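Iron-sulfur cluster assembly scaffold protein IscU (Streptococcus pyogenes, PDB 1SU0) probably serves as the scaffold on which IscS assembles iron-sulfur clusters before they are handed to other proteins, and binds one zinc ion in this structure. Local coordinates at residues A[95-100]-A[104-109]; A[15-20]-A[71-76]. All blocks are in the same frame, centred on the assembly; numbering follows the deposited sequence.

Interaction 1: A[95-100]-A[104-109]; sequences SEMVQG and PAQKEL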
ATOM      1  N   SER A  95      -1.331   3.375   8.671  1.00 24.64           N
ATOM      2  CA  SER A  95      -1.300   4.795   8.944  1.00 25.31           C
ATOM      3  C   SER A  95      -0.867   5.103  10.377  1.00 25.05           C
ATOM      4  O   SER A  95      -0.058   6.002  10.587  1.00 25.28           O
ATOM      5  CB  SER A  95      -2.688   5.371   8.686  1.00 25.42           C
ATOM      6  OG  SER A  95      -2.589   6.740   8.425  1.00 29.05           O
ATOM      7  N   GLU A  96      -1.368   4.343  11.348  1.00 24.38           N
ATOM      8  CA  GLU A  96      -0.976   4.524  12.746  1.00 24.40           C
ATOM      9  C   GLU A  96       0.406   4.015  13.047  1.00 23.83           C
ATOM     10  O   GLU A  96       1.076   4.533  13.927  1.00 23.94           O
ATOM     11  CB  GLU A  96      -1.899   3.750  13.671  1.00 25.15           C
ATOM     12  CG  GLU A  96      -3.244   4.371  13.922  1.00 27.10           C
ATOM     13  CD  GLU A  96      -4.196   3.349  14.485  1.00 31.91           C
ATOM     14  OE1 GLU A  96      -5.409   3.563  14.291  1.00 36.77           O
ATOM     15  OE2 GLU A  96      -3.732   2.331  15.103  1.00 32.82           O
ATOM     16  N   MET A  97       0.805   2.951  12.374  1.00 23.72           N
ATOM     17  CA  MET A  97       2.144   2.413  12.539  1.00 24.18           C
ATOM     18  C   MET A  97       3.224   3.424  12.071  1.00 23.78           C
ATOM     19  O   MET A  97       4.248   3.613  12.722  1.00 22.43           O
ATOM     20  CB  MET A  97       2.276   1.111  11.762  1.00 24.47           C
ATOM     21  CG  MET A  97       3.680   0.509  11.788  1.00 26.40           C
ATOM     22  SD  MET A  97       3.855  -0.992  10.558  1.00 31.23           S
ATOM     23  CE  MET A  97       3.919  -0.091   8.823  1.00 25.98           C
ATOM     24  N   VAL A  98       2.977   4.061  10.938  1.00 23.99           N
ATOM     25  CA  VAL A  98       3.923   5.054  10.400  1.00 24.24           C
ATOM     26  C   VAL A  98       3.800   6.394  11.141  1.00 24.70           C
ATOM     27  O   VAL A  98       4.323   7.401  10.690  1.00 25.36           O
ATOM     28  CB  VAL A  98       3.778   5.255   8.862  1.00 23.57           C
ATOM     29  CG1 VAL A  98       4.056   3.937   8.122  1.00 23.74           C
ATOM     30  CG2 VAL A  98       2.399   5.809   8.496  1.00 23.14           C
ATOM     31  N   GLN A  99       3.123   6.417  12.287  1.00 24.76           N
ATOM     32  CA  GLN A  99       3.212   7.583  13.166  1.00 24.43           C
ATOM     33  C   GLN A  99       3.730   7.177  14.518  1.00 23.92           C
ATOM     34  O   GLN A  99       3.525   7.885  15.498  1.00 23.96           O
ATOM     35  CB  GLN A  99       1.872   8.288  13.264  1.00 24.62           C
ATOM     36  CG  GLN A  99       1.220   8.378  11.910  1.00 26.06           C
ATOM     37  CD  GLN A  99      -0.053   9.170  11.891  1.00 27.63           C
ATOM     38  OE1 GLN A  99      -0.937   8.978  12.742  1.00 28.39           O
ATOM     39  NE2 GLN A  99      -0.170  10.052  10.905  1.00 29.12           N
ATOM     40  N   GLY A 100       4.424   6.040  14.551  1.00 23.64           N
ATOM     41  CA  GLY A 100       5.153   5.590  15.723  1.00 23.60           C
ATOM     42  C   GLY A 100       4.355   4.817  16.764  1.00 23.57           C
ATOM     43  O   GLY A 100       4.857   4.605  17.863  1.00 22.84           O
ATOM     44  N   PRO A 104       0.156  -4.932  18.049  1.00 21.22           N
ATOM     45  CA  PRO A 104       0.325  -6.317  17.576  1.00 20.98           C
ATOM     46  C   PRO A 104      -0.346  -6.603  16.253  1.00 20.38           C
ATOM     47  O   PRO A 104       0.037  -7.521  15.564  1.00 20.80           O
ATOM     48  CB  PRO A 104      -0.374  -7.139  18.659  1.00 21.26           C
ATOM     49  CG  PRO A 104      -0.276  -6.316  19.867  1.00 21.79           C
ATOM     50  CD  PRO A 104      -0.434  -4.904  19.399  1.00 21.38           C
ATOM     51  N   ALA A 105      -1.365  -5.832  15.935  1.00 19.98           N
ATOM     52  CA  ALA A 105      -2.107  -5.972  14.698  1.00 20.34           C
ATOM     53  C   ALA A 105      -1.295  -5.632  13.421  1.00 20.04           C
ATOM     54  O   ALA A 105      -1.738  -5.888  12.311  1.00 19.22           O
ATOM     55  CB  ALA A 105      -3.322  -5.088  14.777  1.00 20.42           C
ATOM     56  N   GLN A 106      -0.117  -5.041  13.589  1.00 20.27           N
ATOM     57  CA  GLN A 106       0.733  -4.702  12.466  1.00 20.49           C
ATOM     58  C   GLN A 106       1.208  -5.955  11.758  1.00 21.49           C
ATOM     59  O   GLN A 106       1.617  -5.906  10.606  1.00 21.73           O
ATOM     60  CB  GLN A 106       1.903  -3.865  12.931  1.00 19.93           C
ATOM     61  CG  GLN A 106       1.503  -2.466  13.251  1.00 20.01           C
ATOM     62  CD  GLN A 106       2.542  -1.724  14.056  1.00 19.74           C
ATOM     63  OE1 GLN A 106       3.696  -2.171  14.151  1.00 20.73           O
ATOM     64  NE2 GLN A 106       2.147  -0.580  14.640  1.00 15.93           N
ATOM     65  N   LYS A 107       1.146  -7.080  12.454  1.00 22.95           N
ATOM     66  CA  LYS A 107       1.385  -8.386  11.866  1.00 24.18           C
ATOM     67  C   LYS A 107       0.484  -8.683  10.681  1.00 24.81           C
ATOM     68  O   LYS A 107       0.902  -9.385   9.776  1.00 25.53           O
ATOM     69  CB  LYS A 107       1.178  -9.468  12.912  1.00 24.75           C
ATOM     70  CG  LYS A 107       2.347  -9.606  13.889  1.00 26.58           C
ATOM     71  CD  LYS A 107       1.968 -10.386  15.135  1.00 28.19           C
ATOM     72  CE  LYS A 107       1.318 -11.731  14.799  1.00 28.87           C
ATOM     73  NZ  LYS A 107       0.852 -12.462  16.048  1.00 29.73           N
ATOM     74  N   GLU A 108      -0.744  -8.158  10.695  1.00 25.17           N
ATOM     75  CA  GLU A 108      -1.738  -8.403   9.637  1.00 25.36           C
ATOM     76  C   GLU A 108      -1.462  -7.626   8.363  1.00 24.80           C
ATOM     77  O   GLU A 108      -2.189  -7.737   7.387  1.00 24.98           O
ATOM     78  CB  GLU A 108      -3.131  -8.012  10.130  1.00 25.63           C
ATOM     79  CG  GLU A 108      -3.581  -8.752  11.372  1.00 27.73           C
ATOM     80  CD  GLU A 108      -3.483 -10.241  11.187  1.00 31.43           C
ATOM     81  OE1 GLU A 108      -4.032 -10.716  10.165  1.00 34.47           O
ATOM     82  OE2 GLU A 108      -2.838 -10.923  12.032  1.00 33.39           O
ATOM     83  N   LEU A 109      -0.431  -6.799   8.407  1.00 24.81           N
ATOM     84  CA  LEU A 109      -0.011  -5.957   7.301  1.00 24.35           C
ATOM     85  C   LEU A 109       0.949  -6.715   6.407  1.00 24.06           C
ATOM     86  O   LEU A 109       1.245  -6.263   5.307  1.00 23.68           O
ATOM     87  CB  LEU A 109       0.734  -4.759   7.867  1.00 24.76           C
ATOM     88  CG  LEU A 109       0.114  -3.379   8.016  1.00 26.47           C
ATOM     89  CD1 LEU A 109      -1.359  -3.413   8.010  1.00 26.28           C
ATOM     90  CD2 LEU A 109       0.683  -2.644   9.249  1.00 27.52           C
TER

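Interaction 2: A[15-20]-A[71-76]; sequences ADHSKR and SSSMMT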
ATOM      1  N   ALA A  15      13.620  -3.747  -1.263  1.00 24.03           N
ATOM      2  CA  ALA A  15      14.125  -3.573  -2.621  1.00 24.13           C
ATOM      3  C   ALA A  15      13.322  -4.316  -3.684  1.00 24.22           C
ATOM      4  O   ALA A  15      13.057  -3.763  -4.746  1.00 24.18           O
ATOM      5  CB  ALA A  15      15.585  -3.956  -2.702  1.00 23.66           C
ATOM      6  N   ASP A  16      12.922  -5.549  -3.378  1.00 24.86           N
ATOM      7  CA  ASP A  16      12.138  -6.369  -4.289  1.00 25.15           C
ATOM      8  C   ASP A  16      10.788  -5.773  -4.561  1.00 25.65           C
ATOM      9  O   ASP A  16      10.276  -5.913  -5.661  1.00 25.99           O
ATOM     10  CB  ASP A  16      11.917  -7.767  -3.699  1.00 26.12           C
ATOM     11  CG  ASP A  16      11.136  -8.707  -4.646  1.00 25.75           C
ATOM     12  OD1 ASP A  16      11.675  -9.083  -5.713  1.00 22.92           O
ATOM     13  OD2 ASP A  16       9.963  -9.084  -4.405  1.00 25.86           O
ATOM     14  N   HIS A  17      10.186  -5.139  -3.555  1.00 25.89           N
ATOM     15  CA  HIS A  17       8.886  -4.534  -3.737  1.00 25.56           C
ATOM     16  C   HIS A  17       8.994  -3.242  -4.569  1.00 25.80           C
ATOM     17  O   HIS A  17       8.038  -2.858  -5.235  1.00 26.63           O
ATOM     18  CB  HIS A  17       8.216  -4.248  -2.387  1.00 25.66           C
ATOM     19  CG  HIS A  17       7.491  -5.425  -1.816  1.00 24.56           C
ATOM     20  ND1 HIS A  17       6.303  -5.889  -2.342  1.00 21.95           N
ATOM     21  CD2 HIS A  17       7.769  -6.217  -0.750  1.00 23.32           C
ATOM     22  CE1 HIS A  17       5.902  -6.939  -1.652  1.00 23.46           C
ATOM     23  NE2 HIS A  17       6.767  -7.156  -0.675  1.00 24.09           N
ATOM     24  N   SER A  18      10.127  -2.558  -4.511  1.00 25.16           N
ATOM     25  CA  SER A  18      10.283  -1.295  -5.233  1.00 25.02           C
ATOM     26  C   SER A  18      10.729  -1.553  -6.663  1.00 25.27           C
ATOM     27  O   SER A  18      10.297  -0.882  -7.575  1.00 25.60           O
ATOM     28  CB  SER A  18      11.286  -0.383  -4.531  1.00 24.61           C
ATOM     29  OG  SER A  18      12.398  -1.126  -4.054  1.00 25.80           O
ATOM     30  N   LYS A  19      11.604  -2.530  -6.863  1.00 25.54           N
ATOM     31  CA  LYS A  19      12.140  -2.805  -8.189  1.00 25.50           C
ATOM     32  C   LYS A  19      11.204  -3.718  -8.998  1.00 24.82           C
ATOM     33  O   LYS A  19      10.997  -3.499 -10.179  1.00 25.06           O
ATOM     34  CB  LYS A  19      13.537  -3.419  -8.081  1.00 25.92           C
ATOM     35  CG  LYS A  19      14.630  -2.468  -7.551  1.00 27.60           C
ATOM     36  CD  LYS A  19      15.842  -3.279  -7.012  1.00 30.11           C
ATOM     37  CE  LYS A  19      17.015  -2.389  -6.515  1.00 31.51           C
ATOM     38  NZ  LYS A  19      18.162  -3.199  -5.924  1.00 30.48           N
ATOM     39  N   ARG A  20      10.625  -4.723  -8.355  1.00 24.17           N
ATOM     40  CA  ARG A  20       9.730  -5.677  -9.016  1.00 23.88           C
ATOM     41  C   ARG A  20       8.356  -5.749  -8.326  1.00 23.92           C
ATOM     42  O   ARG A  20       7.982  -6.793  -7.753  1.00 23.72           O
ATOM     43  CB  ARG A  20      10.388  -7.059  -9.023  1.00 23.86           C
ATOM     44  CG  ARG A  20       9.711  -8.101  -9.903  1.00 23.94           C
ATOM     45  CD  ARG A  20      10.464  -9.441  -9.950  1.00 24.35           C
ATOM     46  NE  ARG A  20       9.591 -10.598  -9.714  1.00 24.08           N
ATOM     47  CZ  ARG A  20       9.672 -11.759 -10.365  1.00 26.49           C
ATOM     48  NH1 ARG A  20      10.589 -11.964 -11.315  1.00 26.29           N
ATOM     49  NH2 ARG A  20       8.823 -12.738 -10.067  1.00 27.92           N
ATOM     50  N   SER A  71       5.694   0.441  -0.780  1.00 20.99           N
ATOM     51  CA  SER A  71       4.478   0.494   0.044  1.00 20.58           C
ATOM     52  C   SER A  71       3.215   0.176  -0.759  1.00 21.26           C
ATOM     53  O   SER A  71       2.314  -0.469  -0.252  1.00 20.88           O
ATOM     54  CB  SER A  71       4.347   1.869   0.671  1.00 20.40           C
ATOM     55  OG  SER A  71       3.334   1.855   1.639  1.00 21.18           O
ATOM     56  N   SER A  72       3.170   0.588  -2.033  1.00 21.10           N
ATOM     57  CA  SER A  72       2.051   0.237  -2.876  1.00 21.15           C
ATOM     58  C   SER A  72       2.017  -1.254  -3.113  1.00 21.73           C
ATOM     59  O   SER A  72       0.969  -1.904  -3.000  1.00 21.98           O
ATOM     60  CB  SER A  72       2.141   0.983  -4.199  1.00 21.28           C
ATOM     61  OG  SER A  72       2.161   2.376  -3.948  1.00 21.57           O
ATOM     62  N   SER A  73       3.178  -1.811  -3.414  1.00 22.28           N
ATOM     63  CA  SER A  73       3.274  -3.216  -3.737  1.00 22.20           C
ATOM     64  C   SER A  73       2.844  -4.042  -2.530  1.00 22.26           C
ATOM     65  O   SER A  73       2.021  -4.949  -2.635  1.00 22.51           O
ATOM     66  CB  SER A  73       4.700  -3.517  -4.193  1.00 22.13           C
ATOM     67  OG  SER A  73       4.926  -4.892  -4.276  1.00 21.91           O
ATOM     68  N   MET A  74       3.367  -3.698  -1.370  1.00 22.88           N
ATOM     69  CA  MET A  74       3.024  -4.408  -0.135  1.00 23.59           C
ATOM     70  C   MET A  74       1.540  -4.237   0.267  1.00 23.44           C
ATOM     71  O   MET A  74       0.897  -5.158   0.771  1.00 23.62           O
ATOM     72  CB  MET A  74       3.932  -3.917   0.984  1.00 24.05           C
ATOM     73  CG  MET A  74       5.417  -4.232   0.789  1.00 26.21           C
ATOM     74  SD  MET A  74       6.537  -3.031   1.910  1.00 35.61           S
ATOM     75  CE  MET A  74       8.217  -4.088   2.025  1.00 30.13           C
ATOM     76  N   MET A  75       0.992  -3.054   0.041  1.00 23.87           N
ATOM     77  CA  MET A  75      -0.428  -2.810   0.275  1.00 24.33           C
ATOM     78  C   MET A  75      -1.302  -3.826  -0.498  1.00 23.72           C
ATOM     79  O   MET A  75      -2.233  -4.388   0.071  1.00 23.59           O
ATOM     80  CB  MET A  75      -0.767  -1.376  -0.106  1.00 24.95           C
ATOM     81  CG  MET A  75      -2.228  -0.986   0.100  1.00 27.62           C
ATOM     82  SD  MET A  75      -3.350  -1.506  -1.427  1.00 35.36           S
ATOM     83  CE  MET A  75      -2.568  -0.364  -2.878  1.00 28.31           C
ATOM     84  N   THR A  76      -0.975  -4.097  -1.761  1.00 23.00           N
ATOM     85  CA  THR A  76      -1.765  -5.021  -2.575  1.00 22.99           C
ATOM     86  C   THR A  76      -1.758  -6.422  -1.985  1.00 22.94           C
ATOM     87  O   THR A  76      -2.775  -7.092  -1.974  1.00 22.70           O
ATOM     88  CB  THR A  76      -1.250  -5.127  -4.044  1.00 23.10           C
ATOM     89  OG1 THR A  76       0.042  -5.758  -4.081  1.00 23.54           O
ATOM     90  CG2 THR A  76      -1.063  -3.759  -4.692  1.00 22.95           C
TER

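Interaction 1: A[95-100]-A[104-109]
Met97, in the last turn of helix 84-97, lies against Gln106 and Leu109 of the 3-10 segment 104-109. Its CB already touches the amide end of Gln106, with CB 3.3 Å from Gln106 NE2. One atom further out, Met97 CG lies over the face of the same amide, 3.4 Å from Gln106 CD. The sulfur then spans both partners: SD is 3.8 Å from Gln106 OE1 and also 3.8 Å from the methyl CD2 of Leu109. CG stands anti to the backbone N (chi1 176°), which carries the chain out from the helix, and a bend at chi3 (74°) turns CE to within 4.1 Å of Leu109 CD2. Met97 and Leu109 therefore meet tip to tip, whereas Gln106 runs obliquely past the methionine.

Toward Met97 the amide of Gln106 makes van der Waals contact; its NE2 donates to Gln101 O in the turn just after the helix, which ties the amide to that turn. Leu109 also leans on Leu90 and Ile93, so the 3-10 segment packs along the same helix that it follows in the chain. The helix ends within 95-100 in a Schellman motif, after which the chain turns back: Gly100, with positive phi (85°), is the C-prime residue, Gly100 N binds Met97 O at 3.0 Å, and Gln101 N reaches Glu96 O.

Interaction 2: A[15-20]-A[71-76]
A chi1 of -84° sets His17 CG beside its backbone N, which turns the imidazole toward helix 66-79, while Ser73 OG, anti to its backbone N (chi1 169°), comes to the ring edge. This is helix-to-helix packing in the NifU-like fold, joining the last turn of helix 8-19 to helix 66-79, with His17 and Ser73 as the nearest backbone pair, their CA atoms 5.8 Å apart.

His17 ND1 and Ser73 OG form a short, nearly straight hydrogen bond of 2.6 Å in the plane of the imidazole. The other ring nitrogen, NE2, is bonded to Glu111, so both nitrogens have partners and the rotation of the buried ring is fixed. Ser73 OG has a second partner in the backbone N of His22, which links the chain just beyond helix 8-19 to the same hydroxyl.

Met74 covers one face of the imidazole, its side chain crossing His17 at about a right angle. Met74 SD lies obliquely, 4.7 Å from the centroid of the His17 ring, and Met74 CE touches His17 CD2. The CH-pi contact is made by Met74 CG, 3.4 Å from the centroid of the His17 ring and only 7° off the ring normal.

Along the chain interaction 2 closes before interaction 1 opens, and helices 66-79 and 84-97, each of which supplies one side of a contact, are consecutive. The contacts' centres are about 17 Å apart and their nearest atoms about 5 Å apart, so they do not touch. Interaction 2 is nearer the middle of the molecule, about 8 Å from its centre against about 12 Å for interaction 1. It is also the one nearer the metal: the Met74 side chain is about 13 Å from the zinc ion, held by Cys40, Asp42, Cys65 and Cys127, whereas interaction 1 lies away from the site. Helix 66-79 starts just after the ligand Cys65, connecting interaction 2 to the site along the chain.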